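Local coordinates for protein putative thioesterase yhdA (Lactococcus lactis subsp. lactis, PDB 3GEK) that probably acts as a thioesterase of the PaaI family, hydrolysing an acyl-CoA such as 1,4-dihydroxy-2-naphthoyl-CoA, at residues Gly45-Glu57 and Ile79-Val93. The protein carries 7 engineered substitutions. Residues are numbered along the deposited sequence; the frame is centred on the assembly and turned at random.
Sequences GFLNGGASLALAE and INANHLNPKKCEGFV. Engineered in segment 79-93: Asn80 (natural residue Ser), Pro86 (natural residue Ser).
Phe46 and Lys88 form a single backbone bridge just before helix 49-57 begins. Beside it Cys89 N donates to Gly45 O at 3.0 Å, meeting a lone pair in the carbonyl plane, and Leu47 N donates to Lys87 O almost head-on, although the modelled separation is too short to trust. Further on, helix and strand 79-83 run at 136° with their axes 9.9 Å apart, a gap bridged by side chains. Phe46 presents its ring edge to Lys87 O and Lys88 N, while its CD1 lies 3.9 Å from CB of Pro86, an engineered residue. Leu47 extends its CG anti to the backbone N (chi1 168°); with chi2 near 60°, this brings CD2 to 3.9 Å from CG1 of Val93, and a branched aliphatic residue suits this buried place, lined also by Met34 and Leu36. Leu55 CD2 meets CG2 of Val93, the two side chains sliding past each other in opposite directions. This is the hot-dog fold, in which a long helix is wrapped by an antiparallel sheet. Asn48 starts the helix as N-cap, its OD1 accepting from Gly50 N. Leu53 reaches from the helix to the strand, placing CD1 3.5 Å from CB of Ala81, whose small side chain suits this close approach, and also against the His83 ring. Gly49 CA sits 3.8 Å from His83 CE1, so close that any CB would strike the imidazole. His83 bonds through ND1 to Ser122 and through NE2, weakly, to Glu57 of the second subunit, whose strand continues the sheet from 79-82. Lys87 lays its CG 3.9 Å from Leu47 CB, then bends so that NZ donates to Glu90 O at 2.9 Å and forms a salt bridge with Glu116 OE1. With an alanine here, the Glu116 carboxylate would probably lose its positive mate, Glu90 O its donor and Leu47 CB some of its cover.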
ATOM      1  N   GLY A  45      25.883  -2.830  -0.199  1.00 50.46           N
ATOM      2  CA  GLY A  45      26.188  -3.990  -1.044  1.00 49.86           C
ATOM      3  C   GLY A  45      25.024  -4.935  -1.304  1.00 49.42           C
ATOM      4  O   GLY A  45      25.205  -5.989  -1.912  1.00 49.32           O
ATOM      5  N   PHE A  46      23.836  -4.563  -0.834  1.00 48.94           N
ATOM      6  CA  PHE A  46      22.626  -5.351  -1.054  1.00 48.79           C
ATOM      7  C   PHE A  46      21.895  -4.879  -2.307  1.00 48.34           C
ATOM      8  O   PHE A  46      22.212  -3.824  -2.857  1.00 48.17           O
ATOM      9  CB  PHE A  46      21.689  -5.285   0.163  1.00 48.91           C
ATOM     10  CG  PHE A  46      22.262  -5.910   1.408  1.00 49.68           C
ATOM     11  CD1 PHE A  46      22.330  -7.298   1.543  1.00 50.15           C
ATOM     12  CD2 PHE A  46      22.735  -5.113   2.445  1.00 49.59           C
ATOM     13  CE1 PHE A  46      22.867  -7.879   2.690  1.00 50.48           C
ATOM     14  CE2 PHE A  46      23.272  -5.685   3.598  1.00 50.35           C
ATOM     15  CZ  PHE A  46      23.337  -7.072   3.719  1.00 50.24           C
ATOM     16  N   LEU A  47      20.924  -5.672  -2.761  1.00 47.99           N
ATOM     17  CA  LEU A  47      20.055  -5.264  -3.855  1.00 47.67           C
ATOM     18  C   LEU A  47      19.216  -4.065  -3.419  1.00 47.65           C
ATOM     19  O   LEU A  47      18.514  -4.112  -2.410  1.00 47.44           O
ATOM     20  CB  LEU A  47      19.163  -6.423  -4.326  1.00 47.53           C
ATOM     21  CG  LEU A  47      17.994  -6.108  -5.282  1.00 47.89           C
ATOM     22  CD1 LEU A  47      18.476  -5.522  -6.610  1.00 47.63           C
ATOM     23  CD2 LEU A  47      17.115  -7.337  -5.531  1.00 47.60           C
ATOM     24  N   ASN A  48      19.323  -2.988  -4.189  1.00 47.73           N
ATOM     25  CA  ASN A  48      18.556  -1.773  -3.974  1.00 47.78           C
ATOM     26  C   ASN A  48      17.070  -2.040  -4.206  1.00 47.72           C
ATOM     27  O   ASN A  48      16.691  -2.702  -5.179  1.00 47.33           O
ATOM     28  CB  ASN A  48      19.081  -0.692  -4.924  1.00 48.09           C
ATOM     29  CG  ASN A  48      18.480   0.680  -4.675  1.00 49.46           C
ATOM     30  OD1 ASN A  48      17.502   0.842  -3.944  1.00 51.05           O
ATOM     31  ND2 ASN A  48      19.073   1.687  -5.309  1.00 51.12           N
ATOM     32  N   GLY A  49      16.238  -1.526  -3.300  1.00 47.63           N
ATOM     33  CA  GLY A  49      14.791  -1.726  -3.352  1.00 47.17           C
ATOM     34  C   GLY A  49      14.166  -1.027  -4.540  1.00 47.15           C
ATOM     35  O   GLY A  49      13.170  -1.500  -5.095  1.00 47.50           O
ATOM     36  N   GLY A  50      14.761   0.098  -4.933  1.00 46.79           N
ATOM     37  CA  GLY A  50      14.338   0.842  -6.116  1.00 46.43           C
ATOM     38  C   GLY A  50      14.406   0.016  -7.388  1.00 46.34           C
ATOM     39  O   GLY A  50      13.542   0.149  -8.263  1.00 46.77           O
ATOM     40  N   ALA A  51      15.433  -0.829  -7.492  1.00 45.79           N
ATOM     41  CA  ALA A  51      15.594  -1.743  -8.624  1.00 45.54           C
ATOM     42  C   ALA A  51      14.487  -2.801  -8.656  1.00 45.44           C
ATOM     43  O   ALA A  51      13.922  -3.071  -9.717  1.00 45.52           O
ATOM     44  CB  ALA A  51      16.969  -2.401  -8.593  1.00 45.28           C
ATOM     45  N   SER A  52      14.187  -3.391  -7.496  1.00 45.22           N
ATOM     46  CA  SER A  52      13.084  -4.347  -7.354  1.00 45.13           C
ATOM     47  C   SER A  52      11.721  -3.717  -7.650  1.00 44.81           C
ATOM     48  O   SER A  52      10.891  -4.316  -8.335  1.00 44.72           O
ATOM     49  CB  SER A  52      13.078  -4.971  -5.956  1.00 45.24           C
ATOM     50  OG  SER A  52      14.287  -5.681  -5.709  1.00 45.84           O
ATOM     51  N   LEU A  53      11.492  -2.517  -7.121  1.00 44.52           N
ATOM     52  CA  LEU A  53      10.273  -1.762  -7.409  1.00 44.65           C
ATOM     53  C   LEU A  53      10.110  -1.545  -8.902  1.00 44.37           C
ATOM     54  O   LEU A  53       9.040  -1.799  -9.455  1.00 44.24           O
ATOM     55  CB  LEU A  53      10.304  -0.400  -6.717  1.00 44.81           C
ATOM     56  CG  LEU A  53       9.725  -0.194  -5.322  1.00 46.54           C
ATOM     57  CD1 LEU A  53       9.798  -1.448  -4.459  1.00 48.02           C
ATOM     58  CD2 LEU A  53      10.474   0.978  -4.669  1.00 48.42           C
ATOM     59  N   ALA A  54      11.180  -1.070  -9.541  1.00 43.86           N
ATOM     60  CA  ALA A  54      11.186  -0.823 -10.970  1.00 43.86           C
ATOM     61  C   ALA A  54      10.964  -2.115 -11.761  1.00 44.09           C
ATOM     62  O   ALA A  54      10.226  -2.117 -12.745  1.00 44.37           O
ATOM     63  CB  ALA A  54      12.481  -0.155 -11.383  1.00 44.03           C
ATOM     64  N   LEU A  55      11.592  -3.206 -11.323  1.00 44.04           N
ATOM     65  CA  LEU A  55      11.403  -4.516 -11.949  1.00 44.00           C
ATOM     66  C   LEU A  55       9.927  -4.924 -11.925  1.00 44.51           C
ATOM     67  O   LEU A  55       9.399  -5.429 -12.920  1.00 44.34           O
ATOM     68  CB  LEU A  55      12.258  -5.582 -11.244  1.00 43.77           C
ATOM     69  CG  LEU A  55      12.021  -7.075 -11.510  1.00 43.19           C
ATOM     70  CD1 LEU A  55      12.302  -7.437 -12.946  1.00 43.24           C
ATOM     71  CD2 LEU A  55      12.867  -7.947 -10.584  1.00 43.41           C
ATOM     72  N   ALA A  56       9.274  -4.706 -10.786  1.00 45.03           N
ATOM     73  CA  ALA A  56       7.868  -5.070 -10.613  1.00 45.68           C
ATOM     74  C   ALA A  56       6.948  -4.256 -11.504  1.00 46.32           C
ATOM     75  O   ALA A  56       6.074  -4.816 -12.155  1.00 46.58           O
ATOM     76  CB  ALA A  56       7.454  -4.915  -9.176  1.00 45.45           C
ATOM     77  N   GLU A  57       7.139  -2.937 -11.519  1.00 47.21           N
ATOM     78  CA  GLU A  57       6.301  -2.046 -12.325  1.00 48.26           C
ATOM     79  C   GLU A  57       6.487  -2.307 -13.824  1.00 48.15           C
ATOM     80  O   GLU A  57       5.515  -2.301 -14.588  1.00 48.03           O
ATOM     81  CB  GLU A  57       6.544  -0.568 -11.963  1.00 48.18           C
ATOM     82  CG  GLU A  57       5.497   0.389 -12.558  1.00 50.00           C
ATOM     83  CD  GLU A  57       5.499   1.794 -11.959  1.00 50.02           C
ATOM     84  OE1 GLU A  57       5.698   1.932 -10.737  1.00 51.57           O
ATOM     85  OE2 GLU A  57       5.259   2.770 -12.721  1.00 52.62           O
ATOM     86  N   ILE A  79       1.477   1.163  -6.717  1.00 54.10           N
ATOM     87  CA  ILE A  79       2.454   0.153  -6.363  1.00 54.31           C
ATOM     88  C   ILE A  79       2.652   0.131  -4.847  1.00 54.00           C
ATOM     89  O   ILE A  79       2.862   1.175  -4.220  1.00 54.04           O
ATOM     90  CB  ILE A  79       3.792   0.338  -7.172  1.00 54.52           C
ATOM     91  CG1 ILE A  79       4.697  -0.905  -7.084  1.00 55.16           C
ATOM     92  CG2 ILE A  79       4.512   1.636  -6.794  1.00 54.77           C
ATOM     93  CD1 ILE A  79       5.622  -0.935  -5.881  1.00 58.99           C
ATOM     94  N   ASN A  80       2.543  -1.059  -4.266  1.00 53.29           N
ATOM     95  CA  ASN A  80       2.867  -1.267  -2.857  1.00 52.99           C
ATOM     96  C   ASN A  80       3.873  -2.399  -2.722  1.00 52.64           C
ATOM     97  O   ASN A  80       3.684  -3.470  -3.302  1.00 52.31           O
ATOM     98  CB  ASN A  80       1.616  -1.618  -2.045  1.00 52.93           C
ATOM     99  CG  ASN A  80       1.889  -1.650  -0.548  1.00 53.16           C
ATOM    100  OD1 ASN A  80       1.902  -0.613   0.104  1.00 55.25           O
ATOM    101  ND2 ASN A  80       2.097  -2.839  -0.001  1.00 50.85           N
ATOM    102  N   ALA A  81       4.927  -2.164  -1.947  1.00 52.14           N
ATOM    103  CA  ALA A  81       5.955  -3.172  -1.741  1.00 51.82           C
ATOM    104  C   ALA A  81       6.321  -3.335  -0.280  1.00 51.61           C
ATOM    105  O   ALA A  81       6.368  -2.366   0.475  1.00 51.43           O
ATOM    106  CB  ALA A  81       7.194  -2.850  -2.557  1.00 51.76           C
ATOM    107  N   ASN A  82       6.573  -4.580   0.101  1.00 51.11           N
ATOM    108  CA  ASN A  82       7.137  -4.908   1.393  1.00 50.86           C
ATOM    109  C   ASN A  82       8.429  -5.668   1.134  1.00 50.61           C
ATOM    110  O   ASN A  82       8.409  -6.704   0.469  1.00 50.55           O
ATOM    111  CB  ASN A  82       6.159  -5.759   2.204  1.00 50.85           C
ATOM    112  CG  ASN A  82       4.954  -4.970   2.675  1.00 51.27           C
ATOM    113  OD1 ASN A  82       5.046  -4.181   3.617  1.00 51.32           O
ATOM    114  ND2 ASN A  82       3.813  -5.175   2.018  1.00 50.01           N
ATOM    115  N   HIS A  83       9.544  -5.128   1.621  1.00 50.24           N
ATOM    116  CA  HIS A  83      10.848  -5.773   1.498  1.00 49.99           C
ATOM    117  C   HIS A  83      11.055  -6.665   2.707  1.00 49.91           C
ATOM    118  O   HIS A  83      11.221  -6.172   3.826  1.00 49.94           O
ATOM    119  CB  HIS A  83      11.973  -4.735   1.400  1.00 49.94           C
ATOM    120  CG  HIS A  83      11.831  -3.791   0.244  1.00 49.54           C
ATOM    121  ND1 HIS A  83      11.752  -4.220  -1.064  1.00 48.72           N
ATOM    122  CD2 HIS A  83      11.772  -2.441   0.201  1.00 49.60           C
ATOM    123  CE1 HIS A  83      11.634  -3.175  -1.861  1.00 48.76           C
ATOM    124  NE2 HIS A  83      11.645  -2.082  -1.119  1.00 48.90           N
ATOM    125  N   LEU A  84      11.026  -7.975   2.474  1.00 49.80           N
ATOM    126  CA  LEU A  84      11.036  -8.970   3.551  1.00 49.66           C
ATOM    127  C   LEU A  84      12.432  -9.415   3.979  1.00 49.39           C
ATOM    128  O   LEU A  84      12.730  -9.483   5.170  1.00 49.38           O
ATOM    129  CB  LEU A  84      10.215 -10.207   3.156  1.00 49.70           C
ATOM    130  CG  LEU A  84       8.688 -10.134   2.989  1.00 49.87           C
ATOM    131  CD1 LEU A  84       8.061  -8.916   3.671  1.00 49.55           C
ATOM    132  CD2 LEU A  84       8.325 -10.168   1.533  1.00 50.97           C
ATOM    133  N   ASN A  85      13.272  -9.731   2.997  1.00 49.08           N
ATOM    134  CA  ASN A  85      14.597 -10.291   3.243  1.00 48.99           C
ATOM    135  C   ASN A  85      15.658  -9.589   2.406  1.00 48.67           C
ATOM    136  O   ASN A  85      15.400  -9.232   1.254  1.00 49.11           O
ATOM    137  CB  ASN A  85      14.603 -11.790   2.934  1.00 49.01           C
ATOM    138  CG  ASN A  85      13.750 -12.594   3.902  1.00 49.38           C
ATOM    139  OD1 ASN A  85      12.701 -13.128   3.528  1.00 49.39           O
ATOM    140  ND2 ASN A  85      14.194 -12.681   5.155  1.00 48.48           N
ATOM    141  N   PRO A  86      16.858  -9.393   2.975  1.00 48.40           N
ATOM    142  CA  PRO A  86      17.919  -8.746   2.210  1.00 47.84           C
ATOM    143  C   PRO A  86      18.513  -9.673   1.145  1.00 47.28           C
ATOM    144  O   PRO A  86      18.697 -10.878   1.377  1.00 46.83           O
ATOM    145  CB  PRO A  86      18.966  -8.417   3.278  1.00 47.97           C
ATOM    146  CG  PRO A  86      18.780  -9.458   4.316  1.00 47.98           C
ATOM    147  CD  PRO A  86      17.304  -9.751   4.338  1.00 48.36           C
ATOM    148  N   LYS A  87      18.802  -9.092  -0.013  1.00 46.53           N
ATOM    149  CA  LYS A  87      19.459  -9.798  -1.100  1.00 46.01           C
ATOM    150  C   LYS A  87      20.803  -9.136  -1.380  1.00 45.57           C
ATOM    151  O   LYS A  87      20.860  -7.955  -1.729  1.00 45.15           O
ATOM    152  CB  LYS A  87      18.562  -9.794  -2.349  1.00 45.94           C
ATOM    153  CG  LYS A  87      19.223 -10.248  -3.661  1.00 45.75           C
ATOM    154  CD  LYS A  87      19.772 -11.664  -3.604  1.00 44.77           C
ATOM    155  CE  LYS A  87      20.294 -12.092  -4.969  1.00 44.29           C
ATOM    156  NZ  LYS A  87      21.325 -13.167  -4.867  1.00 42.49           N
ATOM    157  N   LYS A  88      21.880  -9.893  -1.197  1.00 45.14           N
ATOM    158  CA  LYS A  88      23.207  -9.441  -1.595  1.00 45.20           C
ATOM    159  C   LYS A  88      23.201  -9.223  -3.104  1.00 44.95           C
ATOM    160  O   LYS A  88      22.687 -10.056  -3.859  1.00 44.87           O
ATOM    161  CB  LYS A  88      24.274 -10.464  -1.204  1.00 45.09           C
ATOM    162  CG  LYS A  88      25.682  -9.898  -1.178  1.00 46.28           C
ATOM    163  CD  LYS A  88      26.691 -10.914  -0.677  1.00 47.32           C
ATOM    164  CE  LYS A  88      28.030 -10.256  -0.366  1.00 48.95           C
ATOM    165  NZ  LYS A  88      28.848  -9.982  -1.585  1.00 49.96           N
ATOM    166  N   CYS A  89      23.760  -8.099  -3.540  1.00 44.59           N
ATOM    167  CA  CYS A  89      23.665  -7.695  -4.940  1.00 44.18           C
ATOM    168  C   CYS A  89      24.623  -8.490  -5.831  1.00 43.54           C
ATOM    169  O   CYS A  89      25.680  -7.999  -6.222  1.00 43.61           O
ATOM    170  CB  CYS A  89      23.902  -6.190  -5.072  1.00 44.53           C
ATOM    171  SG  CYS A  89      23.292  -5.490  -6.609  1.00 44.71           S
ATOM    172  N   GLU A  90      24.230  -9.728  -6.133  1.00 42.77           N
ATOM    173  CA  GLU A  90      24.980 -10.641  -7.000  1.00 42.44           C
ATOM    174  C   GLU A  90      24.046 -11.746  -7.506  1.00 41.47           C
ATOM    175  O   GLU A  90      23.005 -12.007  -6.904  1.00 41.36           O
ATOM    176  CB  GLU A  90      26.168 -11.263  -6.249  1.00 42.42           C
ATOM    177  CG  GLU A  90      25.764 -12.076  -5.014  1.00 43.23           C
ATOM    178  CD  GLU A  90      26.942 -12.633  -4.229  1.00 43.85           C
ATOM    179  OE1 GLU A  90      28.117 -12.476  -4.655  1.00 44.90           O
ATOM    180  OE2 GLU A  90      26.680 -13.235  -3.164  1.00 46.46           O
ATOM    181  N   GLY A  91      24.429 -12.401  -8.599  1.00 40.77           N
ATOM    182  CA  GLY A  91      23.600 -13.442  -9.198  1.00 39.83           C
ATOM    183  C   GLY A  91      22.357 -12.856  -9.847  1.00 39.30           C
ATOM    184  O   GLY A  91      22.453 -11.945 -10.667  1.00 38.99           O
ATOM    185  N   PHE A  92      21.190 -13.365  -9.461  1.00 38.98           N
ATOM    186  CA  PHE A  92      19.914 -12.922 -10.039  1.00 38.83           C
ATOM    187  C   PHE A  92      18.740 -13.113  -9.085  1.00 38.82           C
ATOM    188  O   PHE A  92      18.824 -13.889  -8.126  1.00 38.31           O
ATOM    189  CB  PHE A  92      19.630 -13.666 -11.354  1.00 38.74           C
ATOM    190  CG  PHE A  92      19.337 -15.134 -11.175  1.00 38.57           C
ATOM    191  CD1 PHE A  92      20.372 -16.068 -11.153  1.00 38.80           C
ATOM    192  CD2 PHE A  92      18.029 -15.581 -11.023  1.00 39.00           C
ATOM    193  CE1 PHE A  92      20.107 -17.423 -10.980  1.00 38.93           C
ATOM    194  CE2 PHE A  92      17.755 -16.939 -10.847  1.00 39.58           C
ATOM    195  CZ  PHE A  92      18.793 -17.860 -10.832  1.00 38.13           C
ATOM    196  N   VAL A  93      17.655 -12.396  -9.367  1.00 39.04           N
ATOM    197  CA  VAL A  93      16.368 -12.601  -8.708  1.00 39.55           C
ATOM    198  C   VAL A  93      15.279 -12.969  -9.728  1.00 40.28           C
ATOM    199  O   VAL A  93      15.384 -12.635 -10.914  1.00 40.17           O
ATOM    200  CB  VAL A  93      15.898 -11.349  -7.913  1.00 39.60           C
ATOM    201  CG1 VAL A  93      16.816 -11.079  -6.711  1.00 38.67           C
ATOM    202  CG2 VAL A  93      15.781 -10.121  -8.824  1.00 39.05           C
TER